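Local coordinates for FKBP-type peptidyl-prolyl cis-trans isomerase fkpA (Escherichia coli, PDB 1Q6H), which accelerates protein folding in the periplasm by catalysing cis-trans isomerisation of peptide bonds preceding proline, and also acts as a folding chaperone, at residues T141-Y146 against P165-L170; G133-D138 against N183-G188; L45-D50 against E81-S86; K94-N99 against P209-L214; T121-Q126 against L192-E197. All coordinates share one frame; numbering follows the deposited sequence.

Interaction 1. Residues T141-Y146 against P165-L170; sequences TVVVNY and PLSFRL
Val142 and Phe168 form a hydrogen-bonded antiparallel pair in which side chain as well as backbone does the joining. Val142 CG2 sits over one face of the Phe168 ring, 3.6 Å from its centroid and displaced toward the rim on the CE1 side. The ring can lie there because its first torsion (chi1 55°) sets CG between the backbone N and the carbonyl carbon, folding the phenyl back over the partner strand. Val144 CG2 approaches the same ring at CE2, 3.7 Å away, its side chain nearly perpendicular to that of Phe168. Farther along, Leu166 CD2 meets Tyr146 CE1 obliquely at 3.6 Å, and Asp157 bonds Tyr146 OH, consistent with the FKBP proline pocket. On the other face of the sheet, Val143 CG1 runs alongside Pro165, 3.6 Å from CB. Paired bonds fix the register, among them the nearly straight Val142 N to Phe168 O (2.8 Å, 175°). With an alanine in place of Phe168, both valine methyls would probably lose their aromatic cover and a gap would open beside Trp177. Strand 141-150 is flanked by strand 166-169 and strand 214-223, while Trp177 of helix 175-180 meets both aromatic rings.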
# COMPACT_ATOMS: atom_id res chain seq x y z
N THR A 141 29.34 9.09 30.11
CA THR A 141 27.90 8.98 30.09
C THR A 141 27.34 10.16 30.87
O THR A 141 27.81 10.48 31.96
CB THR A 141 27.45 7.67 30.74
OG1 THR A 141 27.98 6.55 30.01
CG2 THR A 141 25.97 7.53 30.62
N VAL A 142 26.33 10.81 30.32
CA VAL A 142 25.67 11.90 31.00
C VAL A 142 24.22 11.53 31.25
O VAL A 142 23.61 10.78 30.47
CB VAL A 142 25.72 13.25 30.20
CG1 VAL A 142 27.15 13.84 30.13
CG2 VAL A 142 25.15 13.10 28.82
N VAL A 143 23.68 12.07 32.34
CA VAL A 143 22.30 11.88 32.74
C VAL A 143 21.69 13.27 32.87
O VAL A 143 22.17 14.13 33.65
CB VAL A 143 22.20 11.12 34.07
CG1 VAL A 143 20.75 10.83 34.42
CG2 VAL A 143 23.01 9.80 34.02
N VAL A 144 20.65 13.51 32.10
CA VAL A 144 20.04 14.82 32.05
C VAL A 144 18.53 14.82 32.06
O VAL A 144 17.89 13.89 31.62
CB VAL A 144 20.42 15.56 30.74
CG1 VAL A 144 21.91 15.84 30.65
CG2 VAL A 144 19.97 14.76 29.52
N ASN A 145 17.98 15.91 32.56
CA ASN A 145 16.60 16.21 32.36
C ASN A 145 16.63 17.36 31.35
O ASN A 145 17.53 18.21 31.37
CB ASN A 145 15.93 16.63 33.66
CG ASN A 145 15.56 15.46 34.53
OD1 ASN A 145 15.10 14.43 34.04
ND2 ASN A 145 15.73 15.62 35.82
N TYR A 146 15.67 17.39 30.45
CA TYR A 146 15.63 18.47 29.51
C TYR A 146 14.29 18.65 28.91
O TYR A 146 13.47 17.74 28.93
CB TYR A 146 16.60 18.22 28.36
CG TYR A 146 16.22 17.02 27.56
CD1 TYR A 146 16.66 15.77 27.92
CD2 TYR A 146 15.42 17.13 26.43
CE1 TYR A 146 16.31 14.66 27.20
CE2 TYR A 146 15.08 16.05 25.70
CZ TYR A 146 15.52 14.80 26.09
OH TYR A 146 15.15 13.69 25.38
N PRO A 165 15.16 10.80 33.88
CA PRO A 165 16.15 11.52 33.10
C PRO A 165 16.64 10.66 31.93
O PRO A 165 16.47 9.46 31.95
CB PRO A 165 17.26 11.75 34.09
CG PRO A 165 17.12 10.72 35.09
CD PRO A 165 15.67 10.38 35.20
N LEU A 166 17.22 11.29 30.92
CA LEU A 166 17.77 10.56 29.78
C LEU A 166 19.26 10.33 30.00
O LEU A 166 19.97 11.23 30.39
CB LEU A 166 17.58 11.37 28.51
CG LEU A 166 18.10 10.74 27.22
CD1 LEU A 166 17.20 9.59 26.80
CD2 LEU A 166 18.23 11.78 26.09
N SER A 167 19.71 9.12 29.74
CA SER A 167 21.12 8.79 29.87
C SER A 167 21.73 8.48 28.50
O SER A 167 21.16 7.70 27.74
CB SER A 167 21.27 7.61 30.81
OG SER A 167 22.56 7.06 30.69
N PHE A 168 22.87 9.11 28.18
CA PHE A 168 23.58 8.84 26.93
C PHE A 168 25.07 9.17 26.95
O PHE A 168 25.53 9.93 27.79
CB PHE A 168 22.96 9.61 25.79
CG PHE A 168 22.88 11.08 26.02
CD1 PHE A 168 23.93 11.92 25.66
CD2 PHE A 168 21.75 11.65 26.56
CE1 PHE A 168 23.85 13.28 25.84
CE2 PHE A 168 21.66 13.02 26.75
CZ PHE A 168 22.72 13.83 26.40
N ARG A 169 25.80 8.58 26.01
CA ARG A 169 27.22 8.86 25.86
C ARG A 169 27.32 10.25 25.21
O ARG A 169 26.61 10.58 24.26
CB ARG A 169 27.93 7.77 25.05
CG ARG A 169 27.77 6.36 25.67
CD ARG A 169 28.44 5.22 24.89
NE ARG A 169 27.85 5.03 23.57
CZ ARG A 169 26.79 4.28 23.31
NH1 ARG A 169 26.17 3.62 24.28
NH2 ARG A 169 26.36 4.15 22.07
N LEU A 170 28.16 11.08 25.79
CA LEU A 170 28.25 12.48 25.38
C LEU A 170 28.48 12.67 23.89
O LEU A 170 27.90 13.56 23.29
CB LEU A 170 29.36 13.18 26.17
CG LEU A 170 29.49 14.68 25.94
CD1 LEU A 170 28.20 15.41 26.29
CD2 LEU A 170 30.66 15.22 26.76

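Interaction 2. Residues G133-D138 against N183-G188; sequences GEAPKD and NIKKGG
The Gly133-Glu134 peptide is the flat group at the centre of this contact, and the aliphatic chain of Lys185 lies over one side of its plane, toward the oxygen end. Two consecutive methylenes do the touching, with Lys185 CD and CE each 3.3 Å from Gly133 O. Nearby, Pro136 CD reaches Ile184 O at 3.3 Å, and CG stands a little farther from the same oxygen.

The shape of Lys185 follows from its torsions: CG is anti to the carbonyl carbon (chi1 -55°), and bends at chi3 and chi4 then wrap the chain past the 133-134 peptide. Its ammonium end finishes beside a methyl group, Lys185 NZ lying 3.9 Å from Ala135 CB. Across these two loops the contact is thus one of van der Waals packing between methylenes, a proline ring and backbone carbonyls. Gly133 adopts backbone angles at which a CB would press on the preceding carbonyl oxygen, and that CB would also come within 3.9 Å of Lys186 CB.

Around the packing, Lys185 and Lys186 make backbone bonds to Ala130 and Lys132 respectively, Lys186 NZ pairs with Asp222, and Pro136 rests on Leu220 and Val223 of strand 214-223. The second loop ends in a type II beta turn from Lys185 to Gly188, closed by Gly188 N to Lys185 O (2.9 Å) and carrying glycine with positive phi at its third position, Gly187. It delivers the chain into strand 189-194 of the FKBP sheet.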
# COMPACT_ATOMS: atom_id res chain seq x y z
N GLY A 133 31.99 19.80 39.98
CA GLY A 133 32.58 18.50 39.78
C GLY A 133 33.44 18.46 38.55
O GLY A 133 34.08 19.43 38.20
N GLU A 134 33.44 17.32 37.88
CA GLU A 134 34.29 17.13 36.72
C GLU A 134 33.61 17.62 35.44
O GLU A 134 32.41 17.55 35.31
CB GLU A 134 34.63 15.63 36.60
CG GLU A 134 34.86 14.93 37.93
CD GLU A 134 35.93 15.60 38.78
OE1 GLU A 134 36.81 16.26 38.18
OE2 GLU A 134 35.90 15.47 40.04
N ALA A 135 34.37 18.15 34.50
CA ALA A 135 33.76 18.51 33.21
C ALA A 135 33.48 17.22 32.41
O ALA A 135 34.35 16.38 32.32
CB ALA A 135 34.68 19.41 32.42
N PRO A 136 32.26 17.08 31.88
CA PRO A 136 31.90 16.00 30.95
C PRO A 136 32.86 15.93 29.76
O PRO A 136 33.12 16.97 29.15
CB PRO A 136 30.53 16.45 30.40
CG PRO A 136 29.99 17.43 31.38
CD PRO A 136 31.13 17.99 32.11
N LYS A 137 33.35 14.73 29.47
CA LYS A 137 34.28 14.47 28.37
C LYS A 137 33.62 13.53 27.36
O LYS A 137 32.61 12.88 27.65
CB LYS A 137 35.55 13.83 28.90
CG LYS A 137 36.61 14.82 29.40
CD LYS A 137 36.22 15.44 30.72
CE LYS A 137 37.38 16.12 31.42
NZ LYS A 137 37.12 16.27 32.89
N ASP A 138 34.20 13.47 26.16
CA ASP A 138 33.59 12.71 25.06
C ASP A 138 33.09 11.28 25.35
O ASP A 138 31.97 10.91 24.97
CB ASP A 138 34.52 12.71 23.84
CG ASP A 138 34.36 13.98 23.00
OD1 ASP A 138 33.44 14.79 23.28
OD2 ASP A 138 35.10 14.27 22.06
N ASN A 183 30.10 22.77 28.89
CA ASN A 183 30.16 24.10 29.48
C ASN A 183 29.63 24.18 30.92
O ASN A 183 29.60 25.27 31.49
CB ASN A 183 29.35 25.08 28.63
CG ASN A 183 30.01 25.35 27.30
OD1 ASN A 183 31.16 25.71 27.26
ND2 ASN A 183 29.26 25.18 26.21
N ILE A 184 29.18 23.06 31.48
CA ILE A 184 28.70 23.01 32.85
C ILE A 184 29.24 21.72 33.46
O ILE A 184 29.96 20.96 32.78
CB ILE A 184 27.16 23.03 32.96
CG1 ILE A 184 26.48 22.02 32.03
CG2 ILE A 184 26.61 24.41 32.76
CD1 ILE A 184 24.99 21.85 32.36
N LYS A 185 28.86 21.48 34.71
CA LYS A 185 29.32 20.31 35.46
C LYS A 185 28.15 19.68 36.14
O LYS A 185 27.05 20.20 36.04
CB LYS A 185 30.40 20.77 36.45
CG LYS A 185 31.53 21.52 35.68
CD LYS A 185 32.67 21.95 36.54
CE LYS A 185 34.00 21.64 35.81
NZ LYS A 185 34.27 22.56 34.62
N LYS A 186 28.36 18.56 36.80
CA LYS A 186 27.29 17.88 37.52
C LYS A 186 26.56 18.87 38.42
O LYS A 186 27.17 19.64 39.19
CB LYS A 186 27.89 16.74 38.35
CG LYS A 186 26.93 15.98 39.21
CD LYS A 186 27.65 14.77 39.83
CE LYS A 186 26.78 14.01 40.82
NZ LYS A 186 27.35 12.62 41.08
N GLY A 187 25.24 18.83 38.32
CA GLY A 187 24.37 19.70 39.08
C GLY A 187 24.01 20.98 38.37
O GLY A 187 23.16 21.76 38.84
N GLY A 188 24.67 21.23 37.24
CA GLY A 188 24.44 22.43 36.48
C GLY A 188 23.21 22.44 35.58
O GLY A 188 22.54 21.43 35.41

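Interaction 3. Residues L45-D50 against E81-S86; sequences LGIKLD and EARVKS
Leu45 and Val84 mark the closest backbone approach, 7.7 Å between their CA atoms, where the loop leaving helix 19-43 passes the long helix 70-112. That loop starts with a Schellman motif, Gly46 being its C-prime residue with positive phi; after the reversal Ile47 faces helix 70-112, as Leu45 does just before it.

Ile47 carries most of the contact with its two branches. On one, CG1 lies against the guanidinium of Arg83, 4.0 Å from NE, before CD1 reaches over the helix backbone, 3.9 Å from Val84 CA, and passes crosswise over the Val84 side chain near CG2. The other branch, CG2, lies over the centre of one face of the Arg83 guanidinium, 4.0 Å above its plane. Arg83 gets there by being extended from CG to NE, with CG anti to the backbone N (chi1 174°), and so runs antiparallel to the Ile47 side chain. Leu45 CD1 adds a further contact, 4.1 Å from Val84 CG1.

A water lies at the guanidinium edge, accepting from Arg83 NH2 (2.9 Å) and donating to Gly46 O (2.8 Å). Arg83 NH1 forms salt bridges to Asp19 and Asp20 of the second subunit, and Leu49 packs on Leu27 of that subunit. The aliphatic cover on a face thus leaves the N-H edge for polar partners, NH2 bonding the water and NH1 the two carboxylates, which are likely to balance the arginine's charge and tie this loop to the dimer contact.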
# COMPACT_ATOMS: atom_id res chain seq x y z
N LEU A 45 0.71 20.98 0.09
CA LEU A 45 1.81 21.10 -0.84
C LEU A 45 1.53 22.11 -1.95
O LEU A 45 2.29 22.18 -2.91
CB LEU A 45 2.10 19.73 -1.44
CG LEU A 45 2.25 18.60 -0.43
CD1 LEU A 45 2.35 17.21 -1.11
CD2 LEU A 45 3.44 18.87 0.46
N GLY A 46 0.48 22.90 -1.84
CA GLY A 46 0.14 23.83 -2.90
C GLY A 46 -0.75 23.28 -4.03
O GLY A 46 -1.04 24.01 -4.99
N ILE A 47 -1.18 22.01 -3.92
CA ILE A 47 -2.03 21.38 -4.93
C ILE A 47 -3.51 21.35 -4.53
O ILE A 47 -3.92 20.66 -3.58
CB ILE A 47 -1.55 19.94 -5.20
CG1 ILE A 47 -0.13 19.95 -5.78
CG2 ILE A 47 -2.51 19.25 -6.18
CD1 ILE A 47 0.62 18.64 -5.71
N LYS A 48 -4.33 22.09 -5.26
CA LYS A 48 -5.73 22.21 -4.92
C LYS A 48 -6.52 21.76 -6.14
O LYS A 48 -6.80 22.54 -7.04
CB LYS A 48 -6.06 23.67 -4.54
CG LYS A 48 -5.50 24.11 -3.18
CD LYS A 48 -5.83 25.58 -2.82
CE LYS A 48 -5.85 25.77 -1.33
NZ LYS A 48 -5.88 27.19 -0.90
N LEU A 49 -6.81 20.46 -6.17
CA LEU A 49 -7.59 19.87 -7.25
C LEU A 49 -9.00 20.42 -7.26
O LEU A 49 -9.51 20.88 -6.26
CB LEU A 49 -7.64 18.35 -7.07
CG LEU A 49 -6.33 17.58 -7.22
CD1 LEU A 49 -6.59 16.09 -7.14
CD2 LEU A 49 -5.65 17.90 -8.53
N ASP A 50 -9.64 20.37 -8.42
CA ASP A 50 -10.98 20.89 -8.57
C ASP A 50 -11.98 19.84 -8.07
O ASP A 50 -12.14 18.77 -8.68
CB ASP A 50 -11.20 21.18 -10.04
CG ASP A 50 -12.56 21.74 -10.32
OD1 ASP A 50 -13.54 21.26 -9.74
OD2 ASP A 50 -12.73 22.66 -11.13
N GLU A 81 1.15 11.73 -9.75
CA GLU A 81 2.03 11.30 -8.67
C GLU A 81 3.39 12.03 -8.71
O GLU A 81 3.92 12.43 -7.68
CB GLU A 81 2.24 9.79 -8.69
CG GLU A 81 0.99 9.00 -8.35
CD GLU A 81 1.09 7.54 -8.78
OE1 GLU A 81 2.21 6.96 -8.62
OE2 GLU A 81 0.07 6.97 -9.26
N ALA A 82 3.94 12.23 -9.90
CA ALA A 82 5.21 12.93 -10.06
C ALA A 82 5.06 14.41 -9.69
O ALA A 82 5.96 15.02 -9.10
CB ALA A 82 5.70 12.78 -11.48
N ARG A 83 3.91 15.00 -10.01
CA ARG A 83 3.67 16.38 -9.63
C ARG A 83 3.68 16.49 -8.11
O ARG A 83 4.30 17.40 -7.51
CB ARG A 83 2.33 16.85 -10.14
CG ARG A 83 1.91 18.21 -9.69
CD ARG A 83 0.58 18.64 -10.26
NE ARG A 83 0.15 19.91 -9.72
CZ ARG A 83 -1.08 20.39 -9.81
NH1 ARG A 83 -2.04 19.70 -10.41
NH2 ARG A 83 -1.37 21.56 -9.27
N VAL A 84 3.00 15.53 -7.49
CA VAL A 84 2.88 15.53 -6.05
C VAL A 84 4.26 15.46 -5.39
O VAL A 84 4.56 16.23 -4.49
CB VAL A 84 1.98 14.40 -5.54
CG1 VAL A 84 2.14 14.27 -4.02
CG2 VAL A 84 0.54 14.68 -5.88
N LYS A 85 5.09 14.54 -5.85
CA LYS A 85 6.41 14.39 -5.28
C LYS A 85 7.29 15.60 -5.54
O LYS A 85 8.17 15.92 -4.75
CB LYS A 85 7.09 13.17 -5.88
CG LYS A 85 6.55 11.84 -5.38
CD LYS A 85 7.21 10.69 -6.06
CE LYS A 85 6.73 9.37 -5.51
NZ LYS A 85 6.58 8.37 -6.59
N SER A 86 7.07 16.22 -6.69
CA SER A 86 7.84 17.41 -7.06
C SER A 86 7.44 18.53 -6.12
O SER A 86 8.28 19.28 -5.62
CB SER A 86 7.57 17.79 -8.52
OG SER A 86 8.20 19.02 -8.86
O HOH W 1 -0.00 23.34 -7.51

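Interaction 4. Residues K94-N99 against P209-L214; sequences KDAADN and PPNSTL
Asn99 and Asn211 exchange amide hydrogen bonds with the opposite backbone, and these two bonds are the direct polar links. Asn99 ND2 donates to Pro210 O at 3.0 Å, in the carbonyl plane and with the acceptor in the plane of the amide. Asn211 ND2 donates to Ala96 O at the same length, 3.0 Å, yet meets that oxygen differently: the donor stands 56° above the carbonyl plane rather than on a lone pair. In both asparagines CG is anti to the carbonyl carbon (chi1 -71° in Asn99), which swings the amide toward the partner. With a leucine in place of Asn99, Pro210 O would probably lose the amide donor that ties the turn to the helix.

Apolar packing comes from Ala96 CB, which touches Pro210 CB at 3.8 Å. Separately, the Asn99 amide makes a van der Waals contact, its ND2 passing Pro209 CB at 3.6 Å.

Water provides a third link, donating to Asn99 O (3.1 Å) and accepting from Thr213 N (3.0 Å). The loop itself is a type II beta turn from Pro209 to Ser212, Asn211 taking positive phi at the third position, and Ser212 OG bonds back to Pro209 O at 2.6 Å.

Here the long helix 70-112 meets the catalytic domain: Arg107, further along it, bonds Thr213 OG1, and beyond the turn Leu214 opens strand 214-223, pairing with Ile194 of strand 189-194.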
# COMPACT_ATOMS: atom_id res chain seq x y z
N LYS A 94 11.52 25.14 0.55
CA LYS A 94 11.04 26.43 0.99
C LYS A 94 11.08 26.46 2.52
O LYS A 94 11.54 27.45 3.09
CB LYS A 94 9.63 26.73 0.49
CG LYS A 94 9.14 28.09 0.98
CD LYS A 94 7.76 28.47 0.49
CE LYS A 94 7.20 29.64 1.29
NZ LYS A 94 8.25 30.64 1.66
N ASP A 95 10.62 25.40 3.15
CA ASP A 95 10.60 25.34 4.61
C ASP A 95 12.06 25.38 5.08
O ASP A 95 12.39 26.07 6.03
CB ASP A 95 9.90 24.09 5.12
CG ASP A 95 8.38 24.11 4.89
OD1 ASP A 95 7.81 25.17 4.53
OD2 ASP A 95 7.69 23.07 5.04
N ALA A 96 12.94 24.65 4.40
CA ALA A 96 14.33 24.66 4.80
C ALA A 96 14.91 26.09 4.81
O ALA A 96 15.61 26.48 5.76
CB ALA A 96 15.15 23.75 3.93
N ALA A 97 14.63 26.87 3.76
CA ALA A 97 15.14 28.22 3.65
C ALA A 97 14.52 29.16 4.69
O ALA A 97 15.22 29.92 5.35
CB ALA A 97 14.94 28.77 2.21
N ASP A 98 13.21 29.08 4.83
CA ASP A 98 12.49 29.92 5.78
C ASP A 98 12.97 29.65 7.21
O ASP A 98 13.24 30.57 7.97
CB ASP A 98 10.98 29.67 5.67
CG ASP A 98 10.38 30.19 4.37
OD1 ASP A 98 11.09 30.93 3.66
OD2 ASP A 98 9.22 29.92 3.97
N ASN A 99 13.11 28.37 7.56
CA ASN A 99 13.51 28.02 8.91
C ASN A 99 14.94 28.44 9.18
O ASN A 99 15.24 28.92 10.28
CB ASN A 99 13.29 26.53 9.19
CG ASN A 99 11.80 26.16 9.31
OD1 ASN A 99 10.96 27.02 9.54
ND2 ASN A 99 11.48 24.90 9.12
N PRO A 209 11.24 20.07 11.86
CA PRO A 209 11.31 20.51 10.47
C PRO A 209 12.72 20.87 9.98
O PRO A 209 13.66 21.11 10.74
CB PRO A 209 10.36 21.72 10.42
CG PRO A 209 9.56 21.67 11.73
CD PRO A 209 10.41 20.95 12.71
N PRO A 210 12.87 20.85 8.67
CA PRO A 210 14.14 21.16 8.02
C PRO A 210 14.77 22.43 8.52
O PRO A 210 14.08 23.45 8.68
CB PRO A 210 13.73 21.35 6.55
CG PRO A 210 12.55 20.51 6.39
CD PRO A 210 11.82 20.51 7.71
N ASN A 211 16.08 22.39 8.74
CA ASN A 211 16.82 23.54 9.21
C ASN A 211 16.25 24.23 10.47
O ASN A 211 16.22 25.44 10.57
CB ASN A 211 16.99 24.53 8.07
CG ASN A 211 18.04 24.07 7.08
OD1 ASN A 211 18.90 23.26 7.41
ND2 ASN A 211 17.96 24.56 5.84
N SER A 212 15.79 23.43 11.43
CA SER A 212 15.27 23.97 12.68
C SER A 212 16.37 24.25 13.70
O SER A 212 17.21 23.41 13.99
CB SER A 212 14.27 23.01 13.33
OG SER A 212 13.10 22.88 12.54
N THR A 213 16.39 25.47 14.18
CA THR A 213 17.16 25.79 15.36
C THR A 213 16.39 25.18 16.54
O THR A 213 15.14 25.25 16.61
CB THR A 213 17.31 27.30 15.49
OG1 THR A 213 18.29 27.75 14.55
CG2 THR A 213 17.88 27.69 16.85
N LEU A 214 17.13 24.52 17.44
CA LEU A 214 16.51 23.84 18.57
C LEU A 214 16.83 24.55 19.88
O LEU A 214 17.98 24.89 20.12
CB LEU A 214 17.03 22.40 18.67
CG LEU A 214 16.95 21.54 17.41
CD1 LEU A 214 17.48 20.12 17.71
CD2 LEU A 214 15.53 21.54 16.86
O HOH W 2 14.54 27.58 12.99

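Interaction 5. Residues T121-Q126 against L192-E197; sequences TGLVYQ and LVIPPE
Leu123 runs alongside Ile194 where strands 124-127 and 189-194 pair antiparallel in the curled sheet of the FKBP fold. From CB the Leu123 side chain leaves with CG anti to the backbone N (chi1 172°); neither CB nor CG closely approaches the partner segment. The second torsion then turns CD1 across to it. This single methyl meets three residues: Val193 O at 3.8 Å, Ile194 CG1 at 3.9 Å and, more loosely, Leu192 CD2 at 4.5 Å. Helix 175-180 lies beyond, Glu179 touching Leu123 and Trp177 touching Ile194.

Val124 and Val193 form the hydrogen-bonded pair. Val193 N donates to Val124 O at 2.8 Å, and the return bond from Val124 N to Val193 O is longer. Val124 CB stands 4.1 Å from Val193 CB, and both side chains are covered by Phe110 of helix 70-112, which packs against this face of the sheet. The next pair, Tyr125 with Leu192, turns its side chains to the other face; Leu192 CD2 touches only the base of Tyr125, at CB, since the tyrosine ring turns off toward Asn183.

Ahead of the strand, Thr121 OG1 accepts from Leu123 N in an ST turn, and Gly122 has positive phi. The contact finishes at that turn, where the ring of Pro195 faces Gly122 and brings CG to 3.6 Å from Gly122 O.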
# COMPACT_ATOMS: atom_id res chain seq x y z
N THR A 121 31.74 27.39 17.19
CA THR A 121 31.01 26.58 16.24
C THR A 121 29.69 27.21 15.89
O THR A 121 29.00 26.72 15.00
CB THR A 121 30.68 25.21 16.84
OG1 THR A 121 29.79 25.40 17.95
CG2 THR A 121 31.93 24.54 17.45
N GLY A 122 29.29 28.20 16.66
CA GLY A 122 28.02 28.84 16.42
C GLY A 122 26.91 28.40 17.38
O GLY A 122 25.79 28.90 17.31
N LEU A 123 27.23 27.45 18.25
CA LEU A 123 26.31 27.10 19.30
C LEU A 123 26.09 28.35 20.16
O LEU A 123 27.05 29.07 20.51
CB LEU A 123 26.94 26.02 20.17
CG LEU A 123 26.17 25.66 21.44
CD1 LEU A 123 24.86 24.95 21.13
CD2 LEU A 123 27.03 24.77 22.30
N VAL A 124 24.84 28.62 20.52
CA VAL A 124 24.55 29.71 21.42
C VAL A 124 24.09 29.11 22.76
O VAL A 124 23.29 28.17 22.80
CB VAL A 124 23.50 30.64 20.83
CG1 VAL A 124 23.15 31.78 21.77
CG2 VAL A 124 23.95 31.14 19.46
N TYR A 125 24.64 29.61 23.86
CA TYR A 125 24.31 29.02 25.15
C TYR A 125 24.29 29.98 26.31
O TYR A 125 24.92 31.03 26.29
CB TYR A 125 25.25 27.85 25.45
CG TYR A 125 26.67 28.23 25.67
CD1 TYR A 125 27.56 28.27 24.61
CD2 TYR A 125 27.14 28.57 26.92
CE1 TYR A 125 28.86 28.63 24.79
CE2 TYR A 125 28.43 28.92 27.11
CZ TYR A 125 29.30 28.95 26.04
OH TYR A 125 30.61 29.30 26.19
N GLN A 126 23.54 29.59 27.32
CA GLN A 126 23.38 30.37 28.53
C GLN A 126 23.50 29.46 29.73
O GLN A 126 22.65 28.61 29.97
CB GLN A 126 22.04 31.05 28.53
CG GLN A 126 21.80 31.91 29.75
CD GLN A 126 20.41 32.47 29.73
OE1 GLN A 126 19.49 31.86 29.16
NE2 GLN A 126 20.23 33.62 30.36
N LEU A 192 20.54 25.66 25.72
CA LEU A 192 21.26 25.54 24.45
C LEU A 192 20.38 25.97 23.32
O LEU A 192 19.21 25.54 23.24
CB LEU A 192 21.71 24.09 24.22
CG LEU A 192 22.57 23.45 25.30
CD1 LEU A 192 22.78 21.99 25.01
CD2 LEU A 192 23.88 24.12 25.42
N VAL A 193 20.92 26.81 22.45
CA VAL A 193 20.20 27.26 21.26
C VAL A 193 21.04 26.78 20.12
O VAL A 193 22.13 27.29 19.87
CB VAL A 193 19.94 28.75 21.28
CG1 VAL A 193 19.31 29.18 20.03
CG2 VAL A 193 18.99 29.07 22.44
N ILE A 194 20.59 25.70 19.51
CA ILE A 194 21.43 24.95 18.58
C ILE A 194 21.05 25.16 17.14
O ILE A 194 19.90 24.88 16.75
CB ILE A 194 21.36 23.46 18.91
CG1 ILE A 194 21.46 23.21 20.41
CG2 ILE A 194 22.40 22.71 18.14
CD1 ILE A 194 21.45 21.73 20.82
N PRO A 195 22.00 25.64 16.35
CA PRO A 195 21.79 25.76 14.89
C PRO A 195 21.58 24.38 14.24
O PRO A 195 22.16 23.41 14.73
CB PRO A 195 23.10 26.34 14.37
CG PRO A 195 24.02 26.43 15.47
CD PRO A 195 23.37 26.01 16.75
N PRO A 196 20.80 24.31 13.15
CA PRO A 196 20.54 23.05 12.45
C PRO A 196 21.78 22.29 12.04
O PRO A 196 21.79 21.04 12.08
CB PRO A 196 19.76 23.46 11.20
CG PRO A 196 19.61 24.94 11.21
CD PRO A 196 20.16 25.46 12.50
N GLU A 197 22.83 23.03 11.71
CA GLU A 197 24.12 22.46 11.37
C GLU A 197 24.72 21.60 12.50
O GLU A 197 25.52 20.70 12.23
CB GLU A 197 25.09 23.60 10.99
CG GLU A 197 24.75 24.36 9.71
CD GLU A 197 23.55 25.34 9.81
OE1 GLU A 197 23.24 25.85 10.93
OE2 GLU A 197 22.89 25.57 8.75

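Interaction 3 comes first along the chain and stands alone in the N-terminal helical domain, its centre 43 Å from interaction 1 and 50 Å from interaction 2. The remaining four lie in or against the FKBP domain. Interaction 4 spans the longest loop, enclosing interaction 5, then 2, then 1. Helix 70-112 serves both interactions 3 and 4, whose centres are 21 Å apart, and so links the dimer-forming part to the isomerase. Interactions 1 and 5 share the antiparallel sheet. Leu170 packs on Pro136 and Lys137 where interactions 1 and 2 meet, Asn183 touches Tyr125 to join 2 with 5, and Leu214 and Ile194 connect 4 with 5. The isomerase contacts thus form a continuous series.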